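PDB 3JRT: integron cassette protein Vpc_cass2 from Vibrio paracholerae, which is of unknown function but, encoded by a mobile integron gene cassette, forms an all-helical fold that assembles as a pair of identical subunits. Local coordinates for residues Leu42-Glu53 against Arg67-Ile78; Glu158-Asp166 against Lys173-Ile181. All coordinates share one frame; numbering follows the deposited sequence. Where two conformers were deposited one is given.

Overall arrangement
The chain folds into helices joined by loops, with no strand, and the two contacts follow one another along it. Contact 1 pairs helix 27-53 with helix 64-91 as antiparallel neighbours; contact 2 sets the C-terminal end of helix 157-163 against the start of helix 177-188. Their centres lie about 15 Å apart, and helix 27-53 belongs to both neighbourhoods: V46 CG2 meets I163 CG2 at 3.7 Å, while K50 NZ forms a salt bridge of 2.6 Å with D166 OD1. Contact 1 also faces the second subunit, whereas no other chain of the assembly touches contact 2. No active site or ligand is known to lie at either contact.

Contact 1. Residues Leu42-Glu53 against Arg67-Ile78; sequences LTIAVTVLKDYE and RQCIWRLCVYSI
The carboxylate oxygen OE2 of E53 is gripped by two side chains of the facing helix. W71 NE1 donates to it at 2.7 Å, nearly in the indole plane but well above the plane of the carboxylate, and R67 NE adds a weak, bent bond. The other oxygen, OE1, takes an almost straight bond of 2.9 Å from R67 NH2 (177° at the hydrogen) on its syn side and in the guanidinium plane, completing a two-pronged salt bridge; R59 also pairs with OE1. Carboxylate and guanidinium planes stand 65° apart, so the bridge is not flat. An extended arginine suits this place because its chain reaches across to the acid, while the bend of E53 at chi2 turns the carboxylate toward it.

One turn back, L49 lays CD1 over the five-membered ring of W71, 3.7 Å from its centroid and almost directly above the ring, a CH-pi contact. Ring and carboxylate thus use different parts of the indole, face and edge. On the other flank, Y52 CD2 meets I70 CD1 at 3.6 Å; the tyrosine hydroxyl bonds to D51 of the second subunit. A45 and C74, both small, let the backbones come close, CA to CA 4.9 Å; C74 SG also lies against V48 CG1, and A45 CB touches I78 CG1 at 3.7 Å. With axes 8.8 Å apart and directions differing by 162°, this is an antiparallel helix pair with an apolar seam, closed at one end by a salt bridge, as in helical bundles.

Contact 2. Residues Glu158-Asp166 against Lys173-Ile181; sequences EFLDWICPD and KSESLVGVI
The indole of W162 meets L177 obliquely, its CZ3 lying 4.2 Å from CD2 of the leucine, and the ring of Y110 from helix 104-116 meets it with planes about 15° apart. With CG anti to the backbone N, the tryptophan leaves its helix pointing away from the facing backbone yet brings its far rim back to L177. The site is a helix-to-helix junction: helix 157-163 ends as helix 177-188 begins, their short axes only 11° from parallel, and the N-terminal N-H groups of the second are used by the last carbonyls of the first.

L177 N donates to W162 O at 2.8 Å, and V178 N to I163 O at 3.0 Å. The first turn of a helix has N-H groups without acceptors in its own helix, just as the last turn has carbonyls to spare, so each end supplies what the other lacks. The two helix dipoles would probably favour this order as well.

Apolar side chains pack beside these bonds. I163 and L177 run side by side in the same direction and touch CD1 to CD2 at 3.9 Å; branched aliphatic chains suit this buried place, where V46 and C82 of other helices also pack on I163. C164 CB meets V178 CG2 at 4.1 Å, and the P165 ring rests its CD against S176. Toward the more open side, a water donates to both D161 O and E175 O. S176 is the N-cap: with chi1 at 79°, its small hydroxyl reaches forward over the first turn, where OG accepts from G179 N at 3.1 Å.

Contact 1. Residues Leu42-Glu53 against Arg67-Ile78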
loop_
_atom_site.group_PDB
_atom_site.type_symbol
_atom_site.label_atom_id
_atom_site.label_comp_id
_atom_site.label_asym_id
_atom_site.label_seq_id
_atom_site.Cartn_x
_atom_site.Cartn_y
_atom_site.Cartn_z
ATOM N N LEU A 42 -4.725 9.191 1.992
ATOM C CA LEU A 42 -5.592 8.845 3.112
ATOM C C LEU A 42 -7.048 8.922 2.662
ATOM O O LEU A 42 -7.845 8.073 2.995
ATOM C CB LEU A 42 -5.355 9.770 4.303
ATOM C CG LEU A 42 -4.066 9.575 5.100
ATOM C CD1 LEU A 42 -3.782 10.808 5.974
ATOM C CD2 LEU A 42 -4.111 8.305 5.947
ATOM N N THR A 43 -7.379 9.926 1.867
ATOM C CA THR A 43 -8.758 10.093 1.429
ATOM C C THR A 43 -9.182 8.939 0.528
ATOM O O THR A 43 -10.285 8.433 0.648
ATOM C CB THR A 43 -8.945 11.451 0.700
ATOM O OG1 THR A 43 -8.692 12.508 1.624
ATOM C CG2 THR A 43 -10.361 11.607 0.112
ATOM N N ILE A 44 -8.304 8.519 -0.375
ATOM C CA ILE A 44 -8.686 7.494 -1.329
ATOM C C ILE A 44 -8.776 6.085 -0.690
ATOM O O ILE A 44 -9.657 5.310 -1.012
ATOM C CB ILE A 44 -7.787 7.488 -2.580
ATOM C CG1 ILE A 44 -8.416 6.606 -3.651
ATOM C CG2 ILE A 44 -6.378 6.978 -2.258
ATOM C CD1 ILE A 44 -9.696 7.182 -4.218
ATOM N N ALA A 45 -7.867 5.778 0.217
ATOM C CA ALA A 45 -7.890 4.517 0.936
ATOM C C ALA A 45 -9.216 4.322 1.689
ATOM O O ALA A 45 -9.799 3.240 1.669
ATOM C CB ALA A 45 -6.705 4.445 1.900
ATOM N N VAL A 46 -9.692 5.382 2.333
ATOM C CA VAL A 46 -10.970 5.357 3.045
ATOM C C VAL A 46 -12.133 5.208 2.068
ATOM O O VAL A 46 -13.029 4.391 2.287
ATOM C CB VAL A 46 -11.154 6.650 3.902
ATOM C CG1 VAL A 46 -12.594 6.785 4.410
ATOM C CG2 VAL A 46 -10.174 6.654 5.053
ATOM N N THR A 47 -12.099 5.985 0.978
ATOM C CA THR A 47 -13.148 5.941 -0.044
ATOM C C THR A 47 -13.257 4.552 -0.682
ATOM O O THR A 47 -14.342 3.988 -0.818
ATOM C CB THR A 47 -12.904 6.978 -1.168
ATOM O OG1 THR A 47 -12.950 8.298 -0.625
ATOM C CG2 THR A 47 -13.974 6.849 -2.258
ATOM N N VAL A 48 -12.126 4.002 -1.088
ATOM C CA VAL A 48 -12.132 2.667 -1.673
ATOM C C VAL A 48 -12.729 1.628 -0.719
ATOM O O VAL A 48 -13.560 0.821 -1.110
ATOM C CB VAL A 48 -10.715 2.243 -2.063
ATOM C CG1 VAL A 48 -10.684 0.755 -2.394
ATOM C CG2 VAL A 48 -10.243 3.068 -3.272
ATOM N N LEU A 49 -12.293 1.670 0.536
ATOM C CA LEU A 49 -12.715 0.710 1.547
ATOM C C LEU A 49 -14.221 0.804 1.741
ATOM O O LEU A 49 -14.930 -0.186 1.683
ATOM C CB LEU A 49 -11.988 0.984 2.865
ATOM C CG LEU A 49 -12.238 -0.023 3.983
ATOM C CD1 LEU A 49 -12.163 -1.454 3.438
ATOM C CD2 LEU A 49 -11.248 0.199 5.126
ATOM N N LYS A 50 -14.706 2.020 1.923
ATOM C CA LYS A 50 -16.137 2.246 2.020
ATOM C C LYS A 50 -16.912 1.829 0.787
ATOM O O LYS A 50 -18.001 1.272 0.914
ATOM C CB LYS A 50 -16.430 3.680 2.452
ATOM C CG LYS A 50 -16.192 3.829 3.957
ATOM C CD LYS A 50 -15.979 5.260 4.398
ATOM C CE LYS A 50 -17.187 6.095 4.165
ATOM N NZ LYS A 50 -17.093 7.370 4.945
ATOM N N ASP A 51 -16.359 2.080 -0.397
ATOM C CA ASP A 51 -16.999 1.626 -1.632
ATOM C C ASP A 51 -17.239 0.118 -1.589
ATOM O O ASP A 51 -18.355 -0.346 -1.824
ATOM C CB ASP A 51 -16.167 1.992 -2.863
ATOM C CG ASP A 51 -16.270 3.460 -3.219
ATOM O OD1 ASP A 51 -17.098 4.156 -2.591
ATOM O OD2 ASP A 51 -15.525 3.921 -4.120
ATOM N N TYR A 52 -16.196 -0.644 -1.272
ATOM C CA TYR A 52 -16.314 -2.102 -1.256
ATOM C C TYR A 52 -17.188 -2.622 -0.118
ATOM O O TYR A 52 -17.929 -3.585 -0.293
ATOM C CB TYR A 52 -14.935 -2.792 -1.305
ATOM C CG TYR A 52 -14.376 -2.772 -2.704
ATOM C CD1 TYR A 52 -13.572 -1.727 -3.140
ATOM C CD2 TYR A 52 -14.694 -3.776 -3.610
ATOM C CE1 TYR A 52 -13.090 -1.696 -4.434
ATOM C CE2 TYR A 52 -14.208 -3.758 -4.911
ATOM C CZ TYR A 52 -13.408 -2.711 -5.316
ATOM O OH TYR A 52 -12.930 -2.679 -6.605
ATOM N N GLU A 53 -17.133 -1.965 1.031
ATOM C CA GLU A 53 -18.009 -2.325 2.136
ATOM C C GLU A 53 -19.470 -2.088 1.772
ATOM O O GLU A 53 -20.364 -2.649 2.385
ATOM C CB GLU A 53 -17.628 -1.570 3.406
ATOM C CG GLU A 53 -16.423 -2.177 4.117
ATOM C CD GLU A 53 -16.655 -3.638 4.500
ATOM O OE1 GLU A 53 -17.597 -3.914 5.276
ATOM O OE2 GLU A 53 -15.897 -4.511 4.027
ATOM N N ARG A 67 -12.422 -10.189 0.493
ATOM C CA ARG A 67 -12.728 -9.071 1.371
ATOM C C ARG A 67 -11.531 -8.702 2.253
ATOM O O ARG A 67 -11.200 -7.544 2.382
ATOM C CB ARG A 67 -13.961 -9.369 2.219
ATOM C CG ARG A 67 -14.409 -8.203 3.053
ATOM C CD ARG A 67 -15.785 -8.440 3.689
ATOM N NE ARG A 67 -16.166 -7.313 4.526
ATOM C CZ ARG A 67 -15.899 -7.240 5.822
ATOM N NH1 ARG A 67 -15.282 -8.248 6.419
ATOM N NH2 ARG A 67 -16.259 -6.174 6.520
ATOM N N GLN A 68 -10.886 -9.693 2.863
ATOM C CA GLN A 68 -9.697 -9.417 3.660
ATOM C C GLN A 68 -8.606 -8.718 2.845
ATOM O O GLN A 68 -7.882 -7.855 3.343
ATOM C CB GLN A 68 -9.143 -10.719 4.273
ATOM C CG GLN A 68 -9.869 -11.186 5.495
ATOM C CD GLN A 68 -9.377 -12.562 6.007
ATOM O OE1 GLN A 68 -10.026 -13.190 6.863
ATOM N NE2 GLN A 68 -8.235 -13.031 5.479
ATOM N N CYS A 69 -8.481 -9.099 1.586
ATOM C CA CYS A 69 -7.437 -8.528 0.747
ATOM C C CYS A 69 -7.685 -7.047 0.509
ATOM O O CYS A 69 -6.745 -6.248 0.480
ATOM C CB CYS A 69 -7.329 -9.300 -0.579
ATOM S SG CYS A 69 -6.572 -10.915 -0.395
ATOM N N ILE A 70 -8.957 -6.688 0.353
ATOM C CA ILE A 70 -9.350 -5.291 0.216
ATOM C C ILE A 70 -9.010 -4.498 1.473
ATOM O O ILE A 70 -8.474 -3.391 1.400
ATOM C CB ILE A 70 -10.858 -5.154 -0.105
ATOM C CG1 ILE A 70 -11.151 -5.745 -1.476
ATOM C CG2 ILE A 70 -11.283 -3.692 -0.100
ATOM C CD1 ILE A 70 -12.641 -6.009 -1.732
ATOM N N TRP A 71 -9.349 -5.066 2.630
ATOM C CA TRP A 71 -9.024 -4.441 3.903
ATOM C C TRP A 71 -7.522 -4.253 4.070
ATOM O O TRP A 71 -7.076 -3.199 4.522
ATOM C CB TRP A 71 -9.642 -5.212 5.103
ATOM C CG TRP A 71 -11.092 -4.885 5.252
ATOM C CD1 TRP A 71 -12.115 -5.299 4.452
ATOM C CD2 TRP A 71 -11.672 -4.016 6.226
ATOM N NE1 TRP A 71 -13.303 -4.753 4.880
ATOM C CE2 TRP A 71 -13.058 -3.965 5.970
ATOM C CE3 TRP A 71 -11.153 -3.272 7.288
ATOM C CZ2 TRP A 71 -13.938 -3.217 6.755
ATOM C CZ3 TRP A 71 -12.020 -2.507 8.048
ATOM C CH2 TRP A 71 -13.402 -2.499 7.786
ATOM N N ARG A 72 -6.728 -5.262 3.736
ATOM C CA ARG A 72 -5.277 -5.061 3.852
ATOM C C ARG A 72 -4.806 -3.965 2.890
ATOM O O ARG A 72 -4.040 -3.082 3.284
ATOM C CB ARG A 72 -4.484 -6.353 3.647
ATOM C CG ARG A 72 -4.768 -7.442 4.688
ATOM C CD ARG A 72 -3.687 -8.512 4.652
ATOM N NE ARG A 72 -3.564 -9.155 3.344
ATOM C CZ ARG A 72 -4.275 -10.219 2.972
ATOM N NH1 ARG A 72 -5.166 -10.759 3.797
ATOM N NH2 ARG A 72 -4.098 -10.749 1.771
ATOM N N LEU A 73 -5.275 -4.014 1.642
ATOM C CA LEU A 73 -4.891 -2.988 0.675
ATOM C C LEU A 73 -5.078 -1.604 1.271
ATOM O O LEU A 73 -4.169 -0.786 1.234
ATOM C CB LEU A 73 -5.693 -3.105 -0.636
ATOM C CG LEU A 73 -5.466 -1.975 -1.659
ATOM C CD1 LEU A 73 -4.018 -1.994 -2.141
ATOM C CD2 LEU A 73 -6.391 -2.100 -2.861
ATOM N N CYS A 74 -6.267 -1.338 1.812
ATOM C CA CYS A 74 -6.585 0.012 2.275
ATOM C C CYS A 74 -5.956 0.331 3.628
ATOM O O CYS A 74 -5.399 1.416 3.855
ATOM C CB CYS A 74 -8.098 0.233 2.300
ATOM S SG CYS A 74 -8.855 0.063 0.653
ATOM N N VAL A 75 -6.012 -0.631 4.528
ATOM C CA VAL A 75 -5.419 -0.431 5.833
ATOM C C VAL A 75 -3.891 -0.207 5.768
ATOM O O VAL A 75 -3.368 0.697 6.422
ATOM C CB VAL A 75 -5.801 -1.587 6.769
ATOM C CG1 VAL A 75 -4.879 -1.652 7.998
ATOM C CG2 VAL A 75 -7.286 -1.463 7.146
ATOM N N TYR A 76 -3.176 -1.021 4.998
ATOM C CA TYR A 76 -1.734 -0.813 4.854
ATOM C C TYR A 76 -1.431 0.613 4.379
ATOM O O TYR A 76 -0.502 1.269 4.848
ATOM C CB TYR A 76 -1.117 -1.841 3.901
ATOM C CG TYR A 76 -0.977 -3.224 4.525
ATOM C CD1 TYR A 76 -1.034 -3.385 5.891
ATOM C CD2 TYR A 76 -0.767 -4.360 3.740
ATOM C CE1 TYR A 76 -0.901 -4.637 6.482
ATOM C CE2 TYR A 76 -0.643 -5.624 4.316
ATOM C CZ TYR A 76 -0.712 -5.746 5.696
ATOM O OH TYR A 76 -0.573 -6.965 6.304
ATOM N N SER A 77 -2.242 1.111 3.465
ATOM C CA SER A 77 -1.976 2.425 2.935
ATOM C C SER A 77 -2.232 3.471 4.040
ATOM O O SER A 77 -1.432 4.383 4.261
ATOM C CB SER A 77 -2.848 2.682 1.700
ATOM O OG SER A 77 -2.630 3.989 1.212
ATOM N N ILE A 78 -3.364 3.347 4.717
ATOM C CA ILE A 78 -3.650 4.211 5.869
ATOM C C ILE A 78 -2.522 4.195 6.916
ATOM O O ILE A 78 -2.083 5.247 7.369
ATOM C CB ILE A 78 -4.988 3.829 6.510
ATOM C CG1 ILE A 78 -6.132 4.206 5.555
ATOM C CG2 ILE A 78 -5.140 4.468 7.902
ATOM C CD1 ILE A 78 -7.462 3.563 5.941
#

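Contact 2. Residues Glu158-Asp166 against Lys173-Ile181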
loop_
_atom_site.group_PDB
_atom_site.type_symbol
_atom_site.label_atom_id
_atom_site.label_comp_id
_atom_site.label_asym_id
_atom_site.label_seq_id
_atom_site.Cartn_x
_atom_site.Cartn_y
_atom_site.Cartn_z
ATOM N N GLU A 158 -15.931 4.856 13.199
ATOM C CA GLU A 158 -15.326 5.890 14.026
ATOM C C GLU A 158 -13.952 6.255 13.479
ATOM O O GLU A 158 -13.694 7.409 13.140
ATOM C CB GLU A 158 -15.214 5.417 15.472
ATOM C CG GLU A 158 -14.855 6.498 16.483
ATOM C CD GLU A 158 -15.092 6.055 17.941
ATOM O OE1 GLU A 158 -15.842 5.074 18.166
ATOM O OE2 GLU A 158 -14.526 6.695 18.859
ATOM N N PHE A 159 -13.078 5.262 13.384
ATOM C CA PHE A 159 -11.732 5.497 12.908
ATOM C C PHE A 159 -11.717 6.038 11.478
ATOM O O PHE A 159 -11.010 6.996 11.177
ATOM C CB PHE A 159 -10.891 4.242 13.008
ATOM C CG PHE A 159 -9.438 4.482 12.760
ATOM C CD1 PHE A 159 -8.646 5.056 13.737
ATOM C CD2 PHE A 159 -8.870 4.155 11.556
ATOM C CE1 PHE A 159 -7.316 5.284 13.514
ATOM C CE2 PHE A 159 -7.541 4.374 11.329
ATOM C CZ PHE A 159 -6.758 4.929 12.307
ATOM N N LEU A 160 -12.513 5.445 10.599
ATOM C CA LEU A 160 -12.559 5.941 9.222
ATOM C C LEU A 160 -12.986 7.415 9.190
ATOM O O LEU A 160 -12.397 8.223 8.475
ATOM C CB LEU A 160 -13.505 5.095 8.366
ATOM C CG LEU A 160 -13.054 3.668 8.040
ATOM C CD1 LEU A 160 -14.026 2.978 7.081
ATOM C CD2 LEU A 160 -11.631 3.634 7.462
ATOM N N ASP A 161 -14.015 7.758 9.963
ATOM C CA ASP A 161 -14.508 9.137 9.996
ATOM C C ASP A 161 -13.463 10.067 10.579
ATOM O O ASP A 161 -13.384 11.239 10.219
ATOM C CB ASP A 161 -15.805 9.239 10.802
ATOM C CG ASP A 161 -17.029 8.977 9.959
ATOM O OD1 ASP A 161 -16.872 8.730 8.745
ATOM O OD2 ASP A 161 -18.144 9.009 10.509
ATOM N N TRP A 162 -12.665 9.526 11.489
ATOM C CA TRP A 162 -11.567 10.260 12.090
ATOM C C TRP A 162 -10.453 10.531 11.075
ATOM O O TRP A 162 -9.780 11.552 11.154
ATOM C CB TRP A 162 -11.021 9.474 13.277
ATOM C CG TRP A 162 -9.880 10.124 13.992
ATOM C CD1 TRP A 162 -9.954 11.086 14.971
ATOM C CD2 TRP A 162 -8.491 9.835 13.823
ATOM N NE1 TRP A 162 -8.694 11.417 15.407
ATOM C CE2 TRP A 162 -7.778 10.665 14.720
ATOM C CE3 TRP A 162 -7.779 8.951 13.012
ATOM C CZ2 TRP A 162 -6.388 10.634 14.824
ATOM C CZ3 TRP A 162 -6.397 8.938 13.099
ATOM C CH2 TRP A 162 -5.716 9.773 14.000
ATOM N N ILE A 163 -10.238 9.603 10.147
ATOM C CA ILE A 163 -9.275 9.828 9.077
ATOM C C ILE A 163 -9.856 10.821 8.083
ATOM O O ILE A 163 -9.285 11.872 7.819
ATOM C CB ILE A 163 -8.969 8.545 8.293
ATOM C CG1 ILE A 163 -8.306 7.491 9.181
ATOM C CG2 ILE A 163 -8.079 8.872 7.086
ATOM C CD1 ILE A 163 -6.928 7.886 9.652
ATOM N N CYS A 164 -11.014 10.471 7.539
ATOM C CA CYS A 164 -11.627 11.258 6.499
ATOM C C CYS A 164 -13.118 10.961 6.401
ATOM O O CYS A 164 -13.505 9.945 5.828
ATOM C CB CYS A 164 -10.969 10.926 5.169
ATOM S SG CYS A 164 -11.465 12.010 3.792
ATOM N N PRO A 165 -13.958 11.871 6.926
ATOM C CA PRO A 165 -15.421 11.753 6.923
ATOM C C PRO A 165 -15.981 12.029 5.531
ATOM O O PRO A 165 -15.306 12.671 4.738
ATOM C CB PRO A 165 -15.869 12.883 7.861
ATOM C CG PRO A 165 -14.602 13.699 8.209
ATOM C CD PRO A 165 -13.508 13.217 7.322
ATOM N N ASP A 166 -17.189 11.564 5.237
ATOM C CA ASP A 166 -17.833 11.877 3.961
ATOM C C ASP A 166 -18.142 13.363 3.871
ATOM O O ASP A 166 -18.424 14.013 4.881
ATOM C CB ASP A 166 -19.129 11.081 3.793
ATOM C CG ASP A 166 -18.883 9.600 3.583
ATOM O OD1 ASP A 166 -17.737 9.228 3.252
ATOM O OD2 ASP A 166 -19.835 8.806 3.746
ATOM N N LYS A 173 -12.717 21.003 10.239
ATOM C CA LYS A 173 -11.486 20.385 9.764
ATOM C C LYS A 173 -10.537 20.015 10.902
ATOM O O LYS A 173 -9.542 19.326 10.692
ATOM C CB LYS A 173 -10.801 21.270 8.719
ATOM C CG LYS A 173 -11.606 21.380 7.432
ATOM C CD LYS A 173 -10.744 21.719 6.227
ATOM C CE LYS A 173 -11.448 21.284 4.947
ATOM N NZ LYS A 173 -10.771 21.769 3.713
ATOM N N SER A 174 -10.858 20.474 12.106
ATOM C CA SER A 174 -10.142 20.062 13.307
ATOM C C SER A 174 -10.520 18.638 13.688
ATOM O O SER A 174 -9.863 18.014 14.518
ATOM C CB SER A 174 -10.497 20.979 14.479
ATOM O OG SER A 174 -10.312 22.335 14.129
ATOM N N GLU A 175 -11.587 18.131 13.082
ATOM C CA GLU A 175 -12.193 16.899 13.553
ATOM C C GLU A 175 -11.777 15.664 12.760
ATOM O O GLU A 175 -12.296 14.574 13.004
ATOM C CB GLU A 175 -13.718 17.045 13.592
ATOM C CG GLU A 175 -14.184 18.217 14.453
ATOM C CD GLU A 175 -15.137 17.809 15.557
ATOM O OE1 GLU A 175 -15.633 16.661 15.534
ATOM O OE2 GLU A 175 -15.393 18.645 16.453
ATOM N N SER A 176 -10.846 15.828 11.821
ATOM C CA SER A 176 -10.308 14.686 11.092
ATOM C C SER A 176 -8.849 14.894 10.704
ATOM O O SER A 176 -8.398 16.016 10.498
ATOM C CB SER A 176 -11.156 14.356 9.854
ATOM O OG SER A 176 -10.882 15.236 8.777
ATOM N N LEU A 177 -8.119 13.791 10.613
ATOM C CA LEU A 177 -6.724 13.800 10.218
ATOM C C LEU A 177 -6.517 14.521 8.892
ATOM O O LEU A 177 -5.651 15.371 8.774
ATOM C CB LEU A 177 -6.223 12.364 10.085
ATOM C CG LEU A 177 -4.733 12.198 9.799
ATOM C CD1 LEU A 177 -3.943 13.104 10.724
ATOM C CD2 LEU A 177 -4.310 10.743 9.977
ATOM N N VAL A 178 -7.339 14.216 7.924
ATOM C CA VAL A 178 -7.193 14.783 6.621
ATOM C C VAL A 178 -7.515 16.268 6.633
ATOM O O VAL A 178 -6.875 17.026 5.970
ATOM C CB VAL A 178 -8.043 14.036 5.597
ATOM C CG1 VAL A 178 -8.374 14.897 4.481
ATOM C CG2 VAL A 178 -7.340 12.853 5.110
ATOM N N GLY A 179 -8.495 16.680 7.406
ATOM C CA GLY A 179 -8.832 18.088 7.533
ATOM C C GLY A 179 -7.693 18.868 8.162
ATOM O O GLY A 179 -7.372 19.977 7.735
ATOM N N VAL A 180 -7.070 18.273 9.172
ATOM C CA VAL A 180 -5.931 18.882 9.835
ATOM C C VAL A 180 -4.754 18.965 8.881
ATOM O O VAL A 180 -4.025 19.953 8.868
ATOM C CB VAL A 180 -5.542 18.103 11.114
ATOM C CG1 VAL A 180 -4.151 18.466 11.567
ATOM C CG2 VAL A 180 -6.559 18.381 12.225
ATOM N N ILE A 181 -4.576 17.937 8.063
ATOM C CA ILE A 181 -3.440 17.926 7.169
ATOM C C ILE A 181 -3.665 18.975 6.093
ATOM O O ILE A 181 -2.712 19.580 5.611
ATOM C CB ILE A 181 -3.195 16.540 6.546
ATOM C CG1 ILE A 181 -2.658 15.569 7.603
ATOM C CG2 ILE A 181 -2.209 16.645 5.364
ATOM C CD1 ILE A 181 -2.513 14.172 7.108
HETATM O O HOH W 1 -14.096 13.312 11.648
#